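Local coordinates for protein ATP phosphoribosyltransferase (Thermotoga maritima, PDB 1O63) that probably catalyses the first step of histidine biosynthesis, joining ATP to 5-phosphoribose 1-diphosphate to give phosphoribosyl-ATP and diphosphate, at residues A[133-138]-A[146-151]. Sequence-based numbering, arbitrary orientation.
Sequences SVELAP and IVDITE
Asp148 OD2 takes a hydrogen from each of two waters, and both lead across to the turn that starts helix 136-140. The first water lies 2.8 Å from Asp148 OD2 and accepts from Val134 N at 3.0 Å; the second, also donating to Asp148 OD2, gives its other hydrogen to Glu135 OE1. The site belongs to the alpha/beta domain of a periplasmic-binding-protein-like fold, where strand 145-150 lies in the sheet between strands 81-94 and 104-108 and the short helix packs against it. Asp148 OD2 and Glu135 OE1 are 4.5 Å apart, so the like charges do not touch; the shared water would be expected to ease their repulsion if both are ionised. The other carboxylate oxygen, Asp148 OD1, takes a weak bond from the backbone N of the next residue, Ile149, bent to 147° at the hydrogen, which tends to steady the group's rotation.

Beside this polar bridge the contact is apolar and largely buried. CG2 of Ile146 reaches Val134 CG1 at 3.6 Å, and the two side chains run past one another in opposite senses. With CG1 trans to its own N (chi1 -176°), Val134 lays that methyl against Ile146 and leaves CB nearest Asp148 OD2. Pro138 stands roughly at right angles to Ile146, its CG and CD meeting the same CG2 methyl, while Ala107 of strand 104-108 touches Val134, Ala137 and Ile146 alike. A type I turn from Ser133 to Leu136, closed by Leu136 N to Ser133 O, brings Val134 and Glu135 to the strand; Val134 O accepts from Ala137 N at 3.1 Å and also abuts Ile146 CG2 at 3.4 Å.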
loop_
_atom_site.group_PDB
_atom_site.type_symbol
_atom_site.label_atom_id
_atom_site.label_comp_id
_atom_site.label_asym_id
_atom_site.label_seq_id
_atom_site.Cartn_x
_atom_site.Cartn_y
_atom_site.Cartn_z
ATOM N N SER A 133 -1.764 0.653 -9.771
ATOM C CA SER A 133 -1.691 0.938 -11.197
ATOM C C SER A 133 -0.799 -0.072 -11.911
ATOM O O SER A 133 -0.053 0.238 -12.848
ATOM C CB SER A 133 -1.196 2.369 -11.435
ATOM O OG SER A 133 -2.125 3.313 -10.930
ATOM N N VAL A 134 -0.995 -1.357 -11.569
ATOM C CA VAL A 134 -0.162 -2.416 -12.104
ATOM C C VAL A 134 -0.371 -2.567 -13.599
ATOM O O VAL A 134 0.511 -3.047 -14.309
ATOM C CB VAL A 134 -0.391 -3.744 -11.368
ATOM C CG1 VAL A 134 0.555 -4.818 -11.876
ATOM C CG2 VAL A 134 -0.131 -3.554 -9.854
ATOM N N GLU A 135 -1.544 -2.170 -14.113
ATOM C CA GLU A 135 -1.832 -2.271 -15.531
ATOM C C GLU A 135 -0.942 -1.408 -16.411
ATOM O O GLU A 135 -0.829 -1.688 -17.620
ATOM C CB GLU A 135 -3.307 -2.047 -15.811
ATOM C CG GLU A 135 -3.782 -0.621 -15.668
ATOM C CD GLU A 135 -4.066 -0.237 -14.223
ATOM O OE1 GLU A 135 -4.022 -1.105 -13.339
ATOM O OE2 GLU A 135 -4.376 0.945 -13.972
ATOM N N LEU A 136 -0.218 -0.453 -15.879
ATOM C CA LEU A 136 0.742 0.360 -16.619
ATOM C C LEU A 136 2.026 -0.409 -16.925
ATOM O O LEU A 136 2.701 -0.111 -17.916
ATOM C CB LEU A 136 1.082 1.605 -15.794
ATOM C CG LEU A 136 2.173 2.534 -16.289
ATOM C CD1 LEU A 136 1.827 3.059 -17.678
ATOM C CD2 LEU A 136 2.390 3.693 -15.316
ATOM N N ALA A 137 2.388 -1.436 -16.156
ATOM C CA ALA A 137 3.662 -2.126 -16.363
ATOM C C ALA A 137 3.955 -2.644 -17.745
ATOM O O ALA A 137 5.041 -2.366 -18.297
ATOM C CB ALA A 137 3.843 -3.222 -15.302
ATOM N N PRO A 138 3.103 -3.416 -18.381
ATOM C CA PRO A 138 3.366 -3.953 -19.724
ATOM C C PRO A 138 3.558 -2.871 -20.767
ATOM O O PRO A 138 4.599 -2.796 -21.435
ATOM C CB PRO A 138 2.165 -4.840 -19.998
ATOM C CG PRO A 138 1.665 -5.224 -18.633
ATOM C CD PRO A 138 1.814 -3.920 -17.840
ATOM N N ILE A 146 1.213 -9.276 -15.915
ATOM C CA ILE A 146 0.875 -8.849 -14.557
ATOM C C ILE A 146 0.039 -9.930 -13.872
ATOM O O ILE A 146 -0.520 -10.781 -14.567
ATOM C CB ILE A 146 0.083 -7.538 -14.491
ATOM C CG1 ILE A 146 -1.272 -7.731 -15.158
ATOM C CG2 ILE A 146 0.908 -6.378 -15.087
ATOM C CD1 ILE A 146 -2.210 -6.550 -15.125
ATOM N N VAL A 147 0.053 -9.898 -12.547
ATOM C CA VAL A 147 -0.878 -10.742 -11.766
ATOM C C VAL A 147 -1.652 -9.727 -10.916
ATOM O O VAL A 147 -1.019 -8.998 -10.153
ATOM C CB VAL A 147 -0.192 -11.788 -10.902
ATOM C CG1 VAL A 147 -1.142 -12.331 -9.845
ATOM C CG2 VAL A 147 0.392 -12.920 -11.728
ATOM N N ASP A 148 -2.941 -9.578 -11.174
ATOM C CA ASP A 148 -3.689 -8.517 -10.469
ATOM C C ASP A 148 -5.158 -8.875 -10.343
ATOM O O ASP A 148 -5.646 -9.832 -10.955
ATOM C CB ASP A 148 -3.544 -7.183 -11.208
ATOM C CG ASP A 148 -3.812 -5.967 -10.356
ATOM O OD1 ASP A 148 -3.972 -6.101 -9.120
ATOM O OD2 ASP A 148 -3.873 -4.848 -10.908
ATOM N N ILE A 149 -5.876 -8.072 -9.579
ATOM C CA ILE A 149 -7.304 -8.281 -9.360
ATOM C C ILE A 149 -8.089 -7.492 -10.433
ATOM O O ILE A 149 -7.710 -6.384 -10.783
ATOM C CB ILE A 149 -7.741 -7.722 -7.994
ATOM C CG1 ILE A 149 -7.034 -8.433 -6.829
ATOM C CG2 ILE A 149 -9.255 -7.774 -7.807
ATOM C CD1 ILE A 149 -7.417 -7.716 -5.498
ATOM N N THR A 150 -9.175 -8.087 -10.860
ATOM C CA THR A 150 -10.146 -7.544 -11.774
ATOM C C THR A 150 -11.544 -7.972 -11.309
ATOM O O THR A 150 -11.695 -9.017 -10.685
ATOM C CB THR A 150 -9.930 -8.072 -13.218
ATOM O OG1 THR A 150 -10.855 -7.433 -14.102
ATOM C CG2 THR A 150 -10.176 -9.574 -13.295
ATOM N N GLU A 151 -12.560 -7.160 -11.563
ATOM C CA GLU A 151 -13.928 -7.519 -11.189
ATOM C C GLU A 151 -14.736 -7.803 -12.463
ATOM O O GLU A 151 -15.436 -8.808 -12.538
ATOM C CB GLU A 151 -14.583 -6.396 -10.387
ATOM C CG GLU A 151 -13.875 -6.180 -9.028
ATOM C CD GLU A 151 -14.782 -5.443 -8.058
ATOM O OE1 GLU A 151 -14.268 -4.839 -7.088
ATOM O OE2 GLU A 151 -16.020 -5.486 -8.235
HETATM O O HOH W 1 -3.423 -2.274 -10.016
HETATM O O HOH W 2 -5.039 -3.889 -13.278
#